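Side-chain contacts in LamCAT (Aquimarina, PDB 6JH5), which probably hydrolyses the beta-1,3-glucosidic bonds of laminarin, as a marine bacterial laminarinase of glycoside hydrolase family 16: residues 34-39 and 212-217; 51-56 and 68-73; 76-81 and 99-104; 88-93 and 201-206. One frame throughout, in Å; residues are numbered along the deposited sequence.

Overall arrangement
The four contacts run through the beta-sandwich of a family 16 glycoside hydrolase. Contacts 1 and 4 lie at one end, centres about 10 Å apart, where Leu-36 N meets Ile-205 O. Contact 2, about 11 Å from contact 4 between centres, is joined to it by Met-70 N and Leu-201 O. Contact 3 lies beyond the chain's centre, its centre about 27 Å from that of contact 1, yet Trp-100 NE1 probably bonds Asn-202 OD1 between neighbouring strands. Trp-100 also packs on Glu-116 and Asp-118, in a stretch matching the family's catalytic signature, so that side of the sheet is probably the active-site cleft. Contact 2 approaches the calcium ion, about 8 Å from the Leu-51 side chain.

Contact 1 (34-39 and 212-217); sequences NELQYY and FNIDNN
Leu-36 splits its two methyls between Phe-212 and Ile-214. Its CD1 meets Ile-214 CG1 tip to tip at 3.9 Å, with Ile-214 CD1 close beside it. The other methyl, CD2, reaches the rim of the Phe-212 ring near its plane, 4.1 Å from CD1 of that ring. Farther along the same edge, Asn-34 O lies in the ring plane, 3.3 Å from Phe-212 CE1, and Asn-34 CB stands 3.9 Å from CZ of the phenyl group. With its CG anti to the carbonyl carbon (chi1 -55°), the phenylalanine lays its ring along the 34-39 backbone and offers it an edge. The next shell fixes this frame. Asn-34 ND2 is bonded to Asn-208 OD1, and behind Leu-36, on the side away from the 212-217 loop, Gln-37 NE2 donates to the anti lone pair of Glu-35 OE1 at 2.9 Å; Gln-37 OE1 in turn takes the N-H of Ile-205. Tyr-65 packs against both Leu-36 and Ile-214. No hydrogen bond joins 34-39 to 212-217, so this surface contact between the lead-in to strand 37-39 and the loop before strand 221-232 rests on apolar touch and on an aromatic C-H edge turned to a carbonyl oxygen, which probably adds a weak electrostatic attraction.

Contact 2 (51-56 and 68-73); sequences LVITAK and TRMKTQ
Leu-51 and Met-70 meet tip to tip between the splayed arms of the hairpin formed by strands 50-60 and 63-71. Here the arms have parted and no hydrogen bond joins them: Leu-51 and Ile-53 pair by backbone with Val-225 and Met-223, while the other arm runs beside strand 197-205, so the side chains fill the interior of the sandwich. Ile-53 crosses Thr-68 obliquely, its CG2 lying 3.8 Å from Thr-68 CB. The longer branch of Ile-53 is extended (chi2 179°) and passes Thr-68 CG2 to carry CD1 to 4.1 Å from Met-70 SD, again at a slant. The hydroxyl of Thr-68 is engaged with Arg-40 O, and it is the carbon side of the residue that packs on the isoleucine. A glycine in place of Ile-53 would probably open a gap beside Thr-68 and Met-70 and leave the thioether less firmly held. Leu-51 also leans on Leu-201 of strand 197-205, and Trp-20 packs against Met-70. The methionine chain is bent at its last torsion (chi3 -78°), bringing both sulfur and methyl to the forked end of the leucine: SD lies 3.7 Å from Leu-51 CD2, and CE 4.0 Å from the same methyl.

Contact 3 (76-81 and 99-104); sequences KSWKYG and FWMLGD
Ser-77 and Asp-104 supply the polar half of this contact. Ser-77 OG donates to Asp-104 OD2 at 2.7 Å, arriving on the syn side of the oxygen and 19° out of the carboxylate plane. The serine CB lies against the same group, 3.2 Å from Asp-104 OD1, so the carboxylate takes the hydroxyl on one oxygen and borders the methylene with both. Chi1 of 68° sets OG between the backbone N and the carbonyl carbon of Ser-77; Asn-196 OD1 is a further, weak partner of that hydroxyl. An alanine in place of Asp-104 is likely to leave the Ser-77 hydroxyl without its main acceptor and free to turn. Both segments belong to the beta-sandwich: 99-104 ends strand 95-103, while 76-81 carries the chain from strand 63-71 to strand 81-88 in the opposing sheet. The apolar half lies deeper, where Met-101 CE approaches Trp-78 CE3 obliquely at 4.2 Å. A bend at chi3 (83°) turns this methyl toward the indole from a chain that also packs on Val-83. Neighbours on the indole complete the setting: Trp-8 meets the Trp-78 ring at a slant, and Ile-199 touches it as well.

Contact 4 (88-93 and 201-206); sequences AMPSFM and LNMAIG
Phe-92 has its CG between the backbone N and the carbonyl carbon (chi1 64°), which swings the ring toward Ile-205, while Met-203, with CG anti to its backbone N (chi1 176°), extends toward Pro-90. The phenyl group and the isoleucine cross at about a right angle: Ile-205 CD1 comes to the ring edge, near its plane, 3.8 Å from Phe-92 CZ. Pro-90 and Met-203 instead reach toward each other tip to tip. The proline puts CG 3.6 Å from Met-203 SD and CD 3.9 Å from the same sulfur; a bend at the end of the methionine chain (chi3 59°) brings its methyl CE to 4.1 Å from Pro-90 CG. In the sandwich these pairs close one end of the core, beneath the loop that links strand 81-88 to strand 95-103. Met-203 and Ile-205, two residues apart on strand 197-205, both send the ends of their side chains to the loop, and both rest on Ala-55; Met-223 also packs against the methionine. Within the loop, Pro-90 CB borders the Phe-92 ring in its plane. Phe-219 meets that ring edge-to-face, and Ala-221 touches both Pro-90 and Phe-92. Just beyond, Met-93 pairs by backbone with Asp-215.

Contact 1 (34-39 and 212-217)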
loop_
_atom_site.group_PDB
_atom_site.type_symbol
_atom_site.label_atom_id
_atom_site.label_comp_id
_atom_site.label_asym_id
_atom_site.label_seq_id
_atom_site.Cartn_x
_atom_site.Cartn_y
_atom_site.Cartn_z
ATOM N N ASN A 34 15.969 -0.859 -1.177
ATOM C CA ASN A 34 16.876 -0.321 -2.222
ATOM C C ASN A 34 16.108 0.432 -3.313
ATOM O O ASN A 34 16.566 0.483 -4.425
ATOM C CB ASN A 34 17.746 -1.422 -2.811
ATOM C CG ASN A 34 18.742 -1.946 -1.802
ATOM O OD1 ASN A 34 19.330 -1.196 -1.068
ATOM N ND2 ASN A 34 18.922 -3.240 -1.792
ATOM N N GLU A 35 15.033 1.101 -2.914
ATOM C CA GLU A 35 14.214 1.912 -3.838
ATOM C C GLU A 35 15.031 3.114 -4.308
ATOM O O GLU A 35 15.899 3.540 -3.590
ATOM C CB GLU A 35 12.911 2.328 -3.167
ATOM C CG GLU A 35 12.042 1.148 -2.809
ATOM C CD GLU A 35 10.931 1.448 -1.819
ATOM O OE1 GLU A 35 10.649 2.610 -1.620
ATOM O OE2 GLU A 35 10.389 0.506 -1.270
ATOM N N LEU A 36 14.700 3.625 -5.492
ATOM C CA LEU A 36 15.480 4.724 -6.100
ATOM C C LEU A 36 14.833 6.103 -5.930
ATOM O O LEU A 36 15.480 7.055 -6.256
ATOM C CB LEU A 36 15.594 4.430 -7.598
ATOM C CG LEU A 36 16.209 3.084 -7.972
ATOM C CD1 LEU A 36 16.265 2.944 -9.476
ATOM C CD2 LEU A 36 17.596 2.928 -7.398
ATOM N N GLN A 37 13.613 6.189 -5.422
ATOM C CA GLN A 37 12.939 7.512 -5.413
ATOM C C GLN A 37 13.140 8.318 -4.129
ATOM O O GLN A 37 13.392 7.758 -3.101
ATOM C CB GLN A 37 11.443 7.361 -5.689
ATOM C CG GLN A 37 10.648 6.922 -4.471
ATOM C CD GLN A 37 10.960 5.511 -4.070
ATOM O OE1 GLN A 37 11.253 4.682 -4.888
ATOM N NE2 GLN A 37 10.906 5.256 -2.787
ATOM N N TYR A 38 12.988 9.624 -4.277
ATOM C CA TYR A 38 12.995 10.545 -3.124
ATOM C C TYR A 38 11.546 11.018 -2.987
ATOM O O TYR A 38 11.030 11.610 -3.891
ATOM C CB TYR A 38 13.929 11.705 -3.446
ATOM C CG TYR A 38 14.112 12.726 -2.363
ATOM C CD1 TYR A 38 13.124 13.629 -2.063
ATOM C CD2 TYR A 38 15.304 12.811 -1.685
ATOM C CE1 TYR A 38 13.309 14.579 -1.083
ATOM C CE2 TYR A 38 15.506 13.771 -0.719
ATOM C CZ TYR A 38 14.501 14.654 -0.405
ATOM O OH TYR A 38 14.715 15.591 0.551
ATOM N N TYR A 39 10.912 10.690 -1.871
ATOM C CA TYR A 39 9.503 11.068 -1.665
ATOM C C TYR A 39 9.364 12.563 -1.349
ATOM O O TYR A 39 10.179 13.114 -0.686
ATOM C CB TYR A 39 8.921 10.180 -0.573
ATOM C CG TYR A 39 8.653 8.757 -0.993
ATOM C CD1 TYR A 39 7.924 8.485 -2.126
ATOM C CD2 TYR A 39 9.051 7.695 -0.204
ATOM C CE1 TYR A 39 7.625 7.192 -2.493
ATOM C CE2 TYR A 39 8.761 6.393 -0.562
ATOM C CZ TYR A 39 8.025 6.143 -1.697
ATOM O OH TYR A 39 7.736 4.863 -2.024
ATOM N N PHE A 212 15.944 -3.090 -11.114
ATOM C CA PHE A 212 16.573 -1.783 -11.380
ATOM C C PHE A 212 16.570 -1.411 -12.859
ATOM O O PHE A 212 17.254 -0.502 -13.203
ATOM C CB PHE A 212 17.932 -1.766 -10.687
ATOM C CG PHE A 212 17.807 -2.083 -9.218
ATOM C CD1 PHE A 212 17.495 -1.095 -8.314
ATOM C CD2 PHE A 212 17.964 -3.364 -8.743
ATOM C CE1 PHE A 212 17.345 -1.381 -6.971
ATOM C CE2 PHE A 212 17.807 -3.650 -7.400
ATOM C CZ PHE A 212 17.510 -2.655 -6.514
ATOM N N ASN A 213 15.777 -2.120 -13.646
ATOM C CA ASN A 213 15.606 -1.753 -15.068
ATOM C C ASN A 213 14.437 -0.771 -15.087
ATOM O O ASN A 213 13.337 -1.191 -14.907
ATOM C CB ASN A 213 15.298 -2.990 -15.903
ATOM C CG ASN A 213 14.759 -2.669 -17.278
ATOM O OD1 ASN A 213 15.026 -1.613 -17.823
ATOM N ND2 ASN A 213 14.076 -3.618 -17.874
ATOM N N ILE A 214 14.731 0.503 -15.271
ATOM C CA ILE A 214 13.651 1.516 -15.233
ATOM C C ILE A 214 13.355 2.023 -16.644
ATOM O O ILE A 214 14.287 2.386 -17.317
ATOM C CB ILE A 214 14.032 2.686 -14.309
ATOM C CG1 ILE A 214 14.645 2.244 -12.973
ATOM C CG2 ILE A 214 12.832 3.585 -14.102
ATOM C CD1 ILE A 214 13.810 1.287 -12.161
ATOM N N ASP A 215 12.072 2.018 -17.001
ATOM C CA ASP A 215 11.645 2.578 -18.301
ATOM C C ASP A 215 11.577 4.079 -18.062
ATOM O O ASP A 215 10.598 4.581 -17.634
ATOM C CB ASP A 215 10.293 2.015 -18.710
ATOM C CG ASP A 215 9.770 2.579 -20.017
ATOM O OD1 ASP A 215 10.424 3.431 -20.579
ATOM O OD2 ASP A 215 8.732 2.125 -20.418
ATOM N N ASN A 216 12.625 4.794 -18.471
ATOM C CA ASN A 216 12.717 6.260 -18.262
ATOM C C ASN A 216 11.781 7.008 -19.199
ATOM O O ASN A 216 11.589 8.172 -19.009
ATOM C CB ASN A 216 14.150 6.759 -18.316
ATOM C CG ASN A 216 14.914 6.308 -17.094
ATOM O OD1 ASN A 216 14.425 6.397 -15.997
ATOM N ND2 ASN A 216 16.082 5.753 -17.318
ATOM N N ASN A 217 11.173 6.291 -20.124
ATOM C CA ASN A 217 10.225 6.931 -21.059
ATOM C C ASN A 217 8.802 6.811 -20.513
ATOM O O ASN A 217 7.892 7.183 -21.207
ATOM C CB ASN A 217 10.333 6.353 -22.466
ATOM C CG ASN A 217 11.562 6.840 -23.189
ATOM O OD1 ASN A 217 12.332 6.057 -23.717
ATOM N ND2 ASN A 217 11.770 8.122 -23.189
#

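Contact 2 (51-56 and 68-73)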
loop_
_atom_site.group_PDB
_atom_site.type_symbol
_atom_site.label_atom_id
_atom_site.label_comp_id
_atom_site.label_asym_id
_atom_site.label_seq_id
_atom_site.Cartn_x
_atom_site.Cartn_y
_atom_site.Cartn_z
ATOM N N LEU A 51 -7.065 11.530 -6.051
ATOM C CA LEU A 51 -5.689 11.773 -5.589
ATOM C C LEU A 51 -4.800 11.368 -6.768
ATOM O O LEU A 51 -5.086 10.365 -7.393
ATOM C CB LEU A 51 -5.372 10.873 -4.390
ATOM C CG LEU A 51 -3.892 10.693 -4.079
ATOM C CD1 LEU A 51 -3.281 11.963 -3.510
ATOM C CD2 LEU A 51 -3.702 9.554 -3.103
ATOM N N VAL A 52 -3.818 12.184 -7.068
ATOM C CA VAL A 52 -2.845 11.823 -8.115
ATOM C C VAL A 52 -1.485 11.745 -7.455
ATOM O O VAL A 52 -1.061 12.720 -6.932
ATOM C CB VAL A 52 -2.788 12.878 -9.223
ATOM C CG1 VAL A 52 -1.795 12.477 -10.296
ATOM C CG2 VAL A 52 -4.155 13.120 -9.810
ATOM N N ILE A 53 -0.868 10.573 -7.504
ATOM C CA ILE A 53 0.538 10.454 -7.063
ATOM C C ILE A 53 1.342 10.387 -8.362
ATOM O O ILE A 53 1.118 9.492 -9.114
ATOM C CB ILE A 53 0.751 9.213 -6.191
ATOM C CG1 ILE A 53 0.127 9.422 -4.813
ATOM C CG2 ILE A 53 2.235 8.917 -6.087
ATOM C CD1 ILE A 53 0.265 8.249 -3.884
ATOM N N THR A 54 2.202 11.366 -8.581
ATOM C CA THR A 54 2.965 11.412 -9.839
ATOM C C THR A 54 4.415 11.059 -9.555
ATOM O O THR A 54 4.963 11.657 -8.692
ATOM C CB THR A 54 2.918 12.826 -10.430
ATOM O OG1 THR A 54 1.563 13.183 -10.616
ATOM C CG2 THR A 54 3.654 12.945 -11.747
ATOM N N ALA A 55 4.942 10.067 -10.262
ATOM C CA ALA A 55 6.379 9.773 -10.152
ATOM C C ALA A 55 7.068 10.544 -11.277
ATOM O O ALA A 55 6.549 10.571 -12.357
ATOM C CB ALA A 55 6.650 8.297 -10.246
ATOM N N LYS A 56 8.193 11.165 -10.967
ATOM C CA LYS A 56 8.878 12.002 -11.977
ATOM C C LYS A 56 10.372 11.703 -12.055
ATOM O O LYS A 56 10.925 11.232 -11.120
ATOM C CB LYS A 56 8.764 13.473 -11.565
ATOM C CG LYS A 56 7.345 14.002 -11.493
ATOM C CD LYS A 56 7.272 15.451 -11.088
ATOM C CE LYS A 56 5.842 15.953 -11.068
ATOM N NZ LYS A 56 5.689 17.128 -10.176
ATOM N N THR A 68 5.511 9.914 -4.190
ATOM C CA THR A 68 4.881 10.222 -2.888
ATOM C C THR A 68 4.664 8.940 -2.075
ATOM O O THR A 68 4.360 7.947 -2.662
ATOM C CB THR A 68 3.520 10.910 -3.085
ATOM O OG1 THR A 68 3.815 12.262 -3.386
ATOM C CG2 THR A 68 2.618 10.910 -1.870
ATOM N N ARG A 69 4.887 9.030 -0.780
ATOM C CA ARG A 69 4.509 7.970 0.178
ATOM C C ARG A 69 3.706 8.688 1.264
ATOM O O ARG A 69 4.260 9.533 1.910
ATOM C CB ARG A 69 5.723 7.247 0.750
ATOM C CG ARG A 69 5.400 6.173 1.778
ATOM C CD ARG A 69 6.538 5.204 1.966
ATOM N NE ARG A 69 6.487 4.575 3.263
ATOM C CZ ARG A 69 7.188 3.505 3.590
ATOM N NH1 ARG A 69 7.933 2.906 2.682
ATOM N NH2 ARG A 69 7.133 3.028 4.817
ATOM N N MET A 70 2.440 8.338 1.412
ATOM C CA MET A 70 1.598 9.059 2.386
ATOM C C MET A 70 0.921 8.041 3.306
ATOM O O MET A 70 0.721 6.940 2.875
ATOM C CB MET A 70 0.591 9.944 1.652
ATOM C CG MET A 70 -0.247 9.196 0.672
ATOM S SD MET A 70 -1.058 10.261 -0.580
ATOM C CE MET A 70 -2.424 10.944 0.368
ATOM N N LYS A 71 0.615 8.444 4.527
ATOM C CA LYS A 71 0.110 7.472 5.524
ATOM C C LYS A 71 -0.865 8.133 6.494
ATOM O O LYS A 71 -0.852 9.306 6.611
ATOM C CB LYS A 71 1.288 6.909 6.318
ATOM C CG LYS A 71 2.110 7.958 7.051
ATOM C CD LYS A 71 3.381 7.424 7.635
ATOM C CE LYS A 71 4.100 8.469 8.459
ATOM N NZ LYS A 71 5.385 7.989 8.995
ATOM N N THR A 72 -1.669 7.305 7.142
ATOM C CA THR A 72 -2.618 7.812 8.161
ATOM C C THR A 72 -2.026 7.632 9.562
ATOM O O THR A 72 -2.695 7.905 10.508
ATOM C CB THR A 72 -4.011 7.183 8.042
ATOM O OG1 THR A 72 -3.994 5.805 8.397
ATOM C CG2 THR A 72 -4.608 7.364 6.662
ATOM N N GLN A 73 -0.777 7.206 9.619
ATOM C CA GLN A 73 -0.108 6.959 10.916
ATOM C C GLN A 73 -0.177 8.237 11.751
ATOM O O GLN A 73 0.140 9.258 11.262
ATOM C CB GLN A 73 1.353 6.581 10.672
ATOM C CG GLN A 73 2.108 6.224 11.937
ATOM C CD GLN A 73 3.520 5.794 11.640
ATOM O OE1 GLN A 73 4.063 6.066 10.598
ATOM N NE2 GLN A 73 4.107 5.111 12.591
#

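Contact 3 (76-81 and 99-104)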
loop_
_atom_site.group_PDB
_atom_site.type_symbol
_atom_site.label_atom_id
_atom_site.label_comp_id
_atom_site.label_asym_id
_atom_site.label_seq_id
_atom_site.Cartn_x
_atom_site.Cartn_y
_atom_site.Cartn_z
ATOM N N LYS A 76 -5.213 8.253 11.869
ATOM C CA LYS A 76 -6.318 7.264 11.832
ATOM C C LYS A 76 -5.780 5.831 11.755
ATOM O O LYS A 76 -4.880 5.587 10.996
ATOM C CB LYS A 76 -7.207 7.504 10.610
ATOM C CG LYS A 76 -7.852 8.874 10.542
ATOM C CD LYS A 76 -8.958 9.088 11.565
ATOM C CE LYS A 76 -9.478 10.508 11.533
ATOM N NZ LYS A 76 -10.403 10.811 12.642
ATOM N N SER A 77 -6.326 4.963 12.596
ATOM C CA SER A 77 -5.947 3.535 12.580
ATOM C C SER A 77 -7.125 2.696 13.053
ATOM O O SER A 77 -8.040 3.223 13.625
ATOM C CB SER A 77 -4.714 3.230 13.333
ATOM O OG SER A 77 -4.952 3.420 14.686
ATOM N N TRP A 78 -7.122 1.442 12.621
ATOM C CA TRP A 78 -8.260 0.537 12.856
ATOM C C TRP A 78 -7.808 -0.876 13.225
ATOM O O TRP A 78 -6.825 -1.324 12.734
ATOM C CB TRP A 78 -9.092 0.457 11.574
ATOM C CG TRP A 78 -9.528 1.789 11.053
ATOM C CD1 TRP A 78 -10.696 2.437 11.320
ATOM C CD2 TRP A 78 -8.800 2.631 10.151
ATOM N NE1 TRP A 78 -10.730 3.629 10.667
ATOM C CE2 TRP A 78 -9.580 3.781 9.952
ATOM C CE3 TRP A 78 -7.570 2.535 9.521
ATOM C CZ2 TRP A 78 -9.170 4.812 9.128
ATOM C CZ3 TRP A 78 -7.156 3.557 8.716
ATOM C CH2 TRP A 78 -7.948 4.677 8.522
ATOM N N LYS A 79 -8.606 -1.524 14.061
ATOM C CA LYS A 79 -8.420 -2.949 14.382
ATOM C C LYS A 79 -9.647 -3.654 13.833
ATOM O O LYS A 79 -10.703 -3.430 14.354
ATOM C CB LYS A 79 -8.358 -3.175 15.887
ATOM C CG LYS A 79 -8.171 -4.636 16.256
ATOM C CD LYS A 79 -8.078 -4.749 17.741
ATOM C CE LYS A 79 -8.373 -6.108 18.293
ATOM N NZ LYS A 79 -8.067 -6.147 19.739
ATOM N N TYR A 80 -9.447 -4.352 12.713
ATOM C CA TYR A 80 -10.423 -5.139 11.928
ATOM C C TYR A 80 -11.223 -4.198 11.019
ATOM O O TYR A 80 -11.338 -3.031 11.322
ATOM C CB TYR A 80 -11.349 -5.953 12.832
ATOM C CG TYR A 80 -10.633 -6.838 13.812
ATOM C CD1 TYR A 80 -9.485 -7.508 13.461
ATOM C CD2 TYR A 80 -11.098 -6.988 15.098
ATOM C CE1 TYR A 80 -8.819 -8.308 14.367
ATOM C CE2 TYR A 80 -10.454 -7.796 16.011
ATOM C CZ TYR A 80 -9.298 -8.449 15.649
ATOM O OH TYR A 80 -8.662 -9.223 16.554
ATOM N N GLY A 81 -11.801 -4.756 9.968
ATOM C CA GLY A 81 -12.660 -3.951 9.091
ATOM C C GLY A 81 -12.522 -4.340 7.637
ATOM O O GLY A 81 -11.845 -5.274 7.368
ATOM N N PHE A 99 -0.878 -0.095 -2.025
ATOM C CA PHE A 99 -1.935 0.293 -1.063
ATOM C C PHE A 99 -1.790 -0.731 0.070
ATOM O O PHE A 99 -1.937 -1.897 -0.178
ATOM C CB PHE A 99 -3.283 0.273 -1.776
ATOM C CG PHE A 99 -4.509 0.378 -0.912
ATOM C CD1 PHE A 99 -4.599 1.297 0.105
ATOM C CD2 PHE A 99 -5.590 -0.435 -1.159
ATOM C CE1 PHE A 99 -5.745 1.382 0.871
ATOM C CE2 PHE A 99 -6.728 -0.358 -0.382
ATOM C CZ PHE A 99 -6.810 0.562 0.620
ATOM N N TRP A 100 -1.511 -0.242 1.270
ATOM C CA TRP A 100 -1.112 -1.216 2.300
ATOM C C TRP A 100 -1.289 -0.641 3.701
ATOM O O TRP A 100 -1.804 0.427 3.834
ATOM C CB TRP A 100 0.333 -1.631 2.015
ATOM C CG TRP A 100 1.363 -0.541 1.893
ATOM C CD1 TRP A 100 1.418 0.467 0.981
ATOM C CD2 TRP A 100 2.581 -0.435 2.650
ATOM N NE1 TRP A 100 2.555 1.211 1.136
ATOM C CE2 TRP A 100 3.294 0.669 2.149
ATOM C CE3 TRP A 100 3.125 -1.159 3.709
ATOM C CZ2 TRP A 100 4.523 1.061 2.673
ATOM C CZ3 TRP A 100 4.345 -0.780 4.213
ATOM C CH2 TRP A 100 5.037 0.314 3.700
ATOM N N MET A 101 -0.999 -1.482 4.689
ATOM C CA MET A 101 -1.190 -1.112 6.109
ATOM C C MET A 101 -0.008 -1.606 6.935
ATOM O O MET A 101 0.548 -2.592 6.600
ATOM C CB MET A 101 -2.455 -1.768 6.674
ATOM C CG MET A 101 -3.674 -1.460 5.850
ATOM S SD MET A 101 -5.226 -2.111 6.615
ATOM C CE MET A 101 -5.593 -0.805 7.796
ATOM N N LEU A 102 0.269 -0.884 8.012
ATOM C CA LEU A 102 1.310 -1.260 8.994
ATOM C C LEU A 102 0.715 -1.164 10.393
ATOM O O LEU A 102 -0.106 -0.340 10.613
ATOM C CB LEU A 102 2.506 -0.306 8.913
ATOM C CG LEU A 102 3.459 -0.538 7.756
ATOM C CD1 LEU A 102 4.408 0.638 7.627
ATOM C CD2 LEU A 102 4.233 -1.838 7.908
ATOM N N GLY A 103 1.217 -1.999 11.279
ATOM C CA GLY A 103 0.728 -1.890 12.651
ATOM C C GLY A 103 1.139 -0.555 13.249
ATOM O O GLY A 103 2.264 -0.174 13.110
ATOM N N ASP A 104 0.268 0.019 14.067
ATOM C CA ASP A 104 0.532 1.298 14.767
ATOM C C ASP A 104 1.741 1.136 15.687
ATOM O O ASP A 104 2.409 2.102 15.940
ATOM C CB ASP A 104 -0.604 1.639 15.725
ATOM C CG ASP A 104 -1.701 2.494 15.133
ATOM O OD1 ASP A 104 -1.581 2.878 13.968
ATOM O OD2 ASP A 104 -2.655 2.742 15.848
#

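Contact 4 (88-93 and 201-206)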
loop_
_atom_site.group_PDB
_atom_site.type_symbol
_atom_site.label_atom_id
_atom_site.label_comp_id
_atom_site.label_asym_id
_atom_site.label_seq_id
_atom_site.Cartn_x
_atom_site.Cartn_y
_atom_site.Cartn_z
ATOM N N ALA A 88 -6.257 3.294 -10.161
ATOM C CA ALA A 88 -5.768 3.108 -11.535
ATOM C C ALA A 88 -4.271 3.390 -11.437
ATOM O O ALA A 88 -3.919 4.370 -10.900
ATOM C CB ALA A 88 -6.468 4.029 -12.506
ATOM N N MET A 89 -3.448 2.478 -11.915
ATOM C CA MET A 89 -2.007 2.696 -11.716
ATOM C C MET A 89 -1.248 2.518 -13.022
ATOM O O MET A 89 -1.715 1.840 -13.875
ATOM C CB MET A 89 -1.465 1.711 -10.672
ATOM C CG MET A 89 -1.421 0.282 -11.149
ATOM S SD MET A 89 -1.335 -0.863 -9.736
ATOM C CE MET A 89 -3.062 -1.015 -9.285
ATOM N N PRO A 90 -0.044 3.083 -13.144
ATOM C CA PRO A 90 0.742 2.913 -14.347
ATOM C C PRO A 90 1.327 1.495 -14.401
ATOM O O PRO A 90 1.389 0.827 -13.445
ATOM C CB PRO A 90 1.903 3.900 -14.233
ATOM C CG PRO A 90 1.751 4.567 -12.917
ATOM C CD PRO A 90 0.638 3.885 -12.147
ATOM N N SER A 91 1.753 1.114 -15.590
ATOM C CA SER A 91 2.366 -0.206 -15.811
ATOM C C SER A 91 3.624 0.035 -16.646
ATOM O O SER A 91 3.517 0.337 -17.799
ATOM C CB SER A 91 1.366 -1.089 -16.502
ATOM O OG SER A 91 1.919 -2.347 -16.825
ATOM N N PHE A 92 4.777 -0.032 -16.007
ATOM C CA PHE A 92 6.052 0.184 -16.722
ATOM C C PHE A 92 7.183 -0.471 -15.936
ATOM O O PHE A 92 7.066 -0.648 -14.764
ATOM C CB PHE A 92 6.332 1.667 -16.961
ATOM C CG PHE A 92 6.519 2.510 -15.730
ATOM C CD1 PHE A 92 5.445 3.145 -15.143
ATOM C CD2 PHE A 92 7.772 2.681 -15.189
ATOM C CE1 PHE A 92 5.638 3.936 -14.028
ATOM C CE2 PHE A 92 7.961 3.470 -14.075
ATOM C CZ PHE A 92 6.891 4.103 -13.510
ATOM N N MET A 93 8.281 -0.751 -16.622
ATOM C CA MET A 93 9.412 -1.407 -15.930
ATOM C C MET A 93 9.977 -0.494 -14.833
ATOM O O MET A 93 10.315 0.621 -15.095
ATOM C CB MET A 93 10.493 -1.798 -16.943
ATOM C CG MET A 93 10.034 -2.848 -17.935
ATOM S SD MET A 93 9.450 -4.409 -17.199
ATOM C CE MET A 93 10.891 -4.781 -16.204
ATOM N N LEU A 201 -0.273 4.749 1.111
ATOM C CA LEU A 201 -0.325 4.783 -0.364
ATOM C C LEU A 201 1.036 5.263 -0.862
ATOM O O LEU A 201 1.520 6.208 -0.333
ATOM C CB LEU A 201 -1.408 5.743 -0.858
ATOM C CG LEU A 201 -2.839 5.250 -0.713
ATOM C CD1 LEU A 201 -3.795 6.399 -0.947
ATOM C CD2 LEU A 201 -3.144 4.102 -1.657
ATOM N N ASN A 202 1.581 4.601 -1.867
ATOM C CA ASN A 202 2.838 5.123 -2.434
ATOM C C ASN A 202 3.070 4.546 -3.825
ATOM O O ASN A 202 2.412 3.639 -4.184
ATOM C CB ASN A 202 4.059 4.770 -1.582
ATOM C CG ASN A 202 4.423 3.305 -1.663
ATOM O OD1 ASN A 202 3.827 2.485 -1.021
ATOM N ND2 ASN A 202 5.393 2.972 -2.483
ATOM N N MET A 203 3.980 5.174 -4.549
ATOM C CA MET A 203 4.489 4.549 -5.786
ATOM C C MET A 203 6.016 4.617 -5.705
ATOM O O MET A 203 6.562 5.704 -5.741
ATOM C CB MET A 203 3.981 5.214 -7.064
ATOM C CG MET A 203 4.603 4.603 -8.314
ATOM S SD MET A 203 3.501 4.828 -9.747
ATOM C CE MET A 203 3.366 6.609 -9.814
ATOM N N ALA A 204 6.648 3.469 -5.530
ATOM C CA ALA A 204 8.123 3.446 -5.501
ATOM C C ALA A 204 8.644 3.208 -6.918
ATOM O O ALA A 204 7.905 2.736 -7.729
ATOM C CB ALA A 204 8.619 2.368 -4.573
ATOM N N ILE A 205 9.894 3.594 -7.146
ATOM C CA ILE A 205 10.561 3.363 -8.453
ATOM C C ILE A 205 11.807 2.537 -8.177
ATOM O O ILE A 205 12.644 2.972 -7.447
ATOM C CB ILE A 205 10.954 4.687 -9.109
ATOM C CG1 ILE A 205 9.751 5.596 -9.368
ATOM C CG2 ILE A 205 11.755 4.418 -10.372
ATOM C CD1 ILE A 205 8.720 4.988 -10.258
ATOM N N GLY A 206 11.832 1.307 -8.659
ATOM C CA GLY A 206 12.999 0.449 -8.413
ATOM C C GLY A 206 12.953 -0.228 -7.064
ATOM O O GLY A 206 12.145 0.115 -6.263
#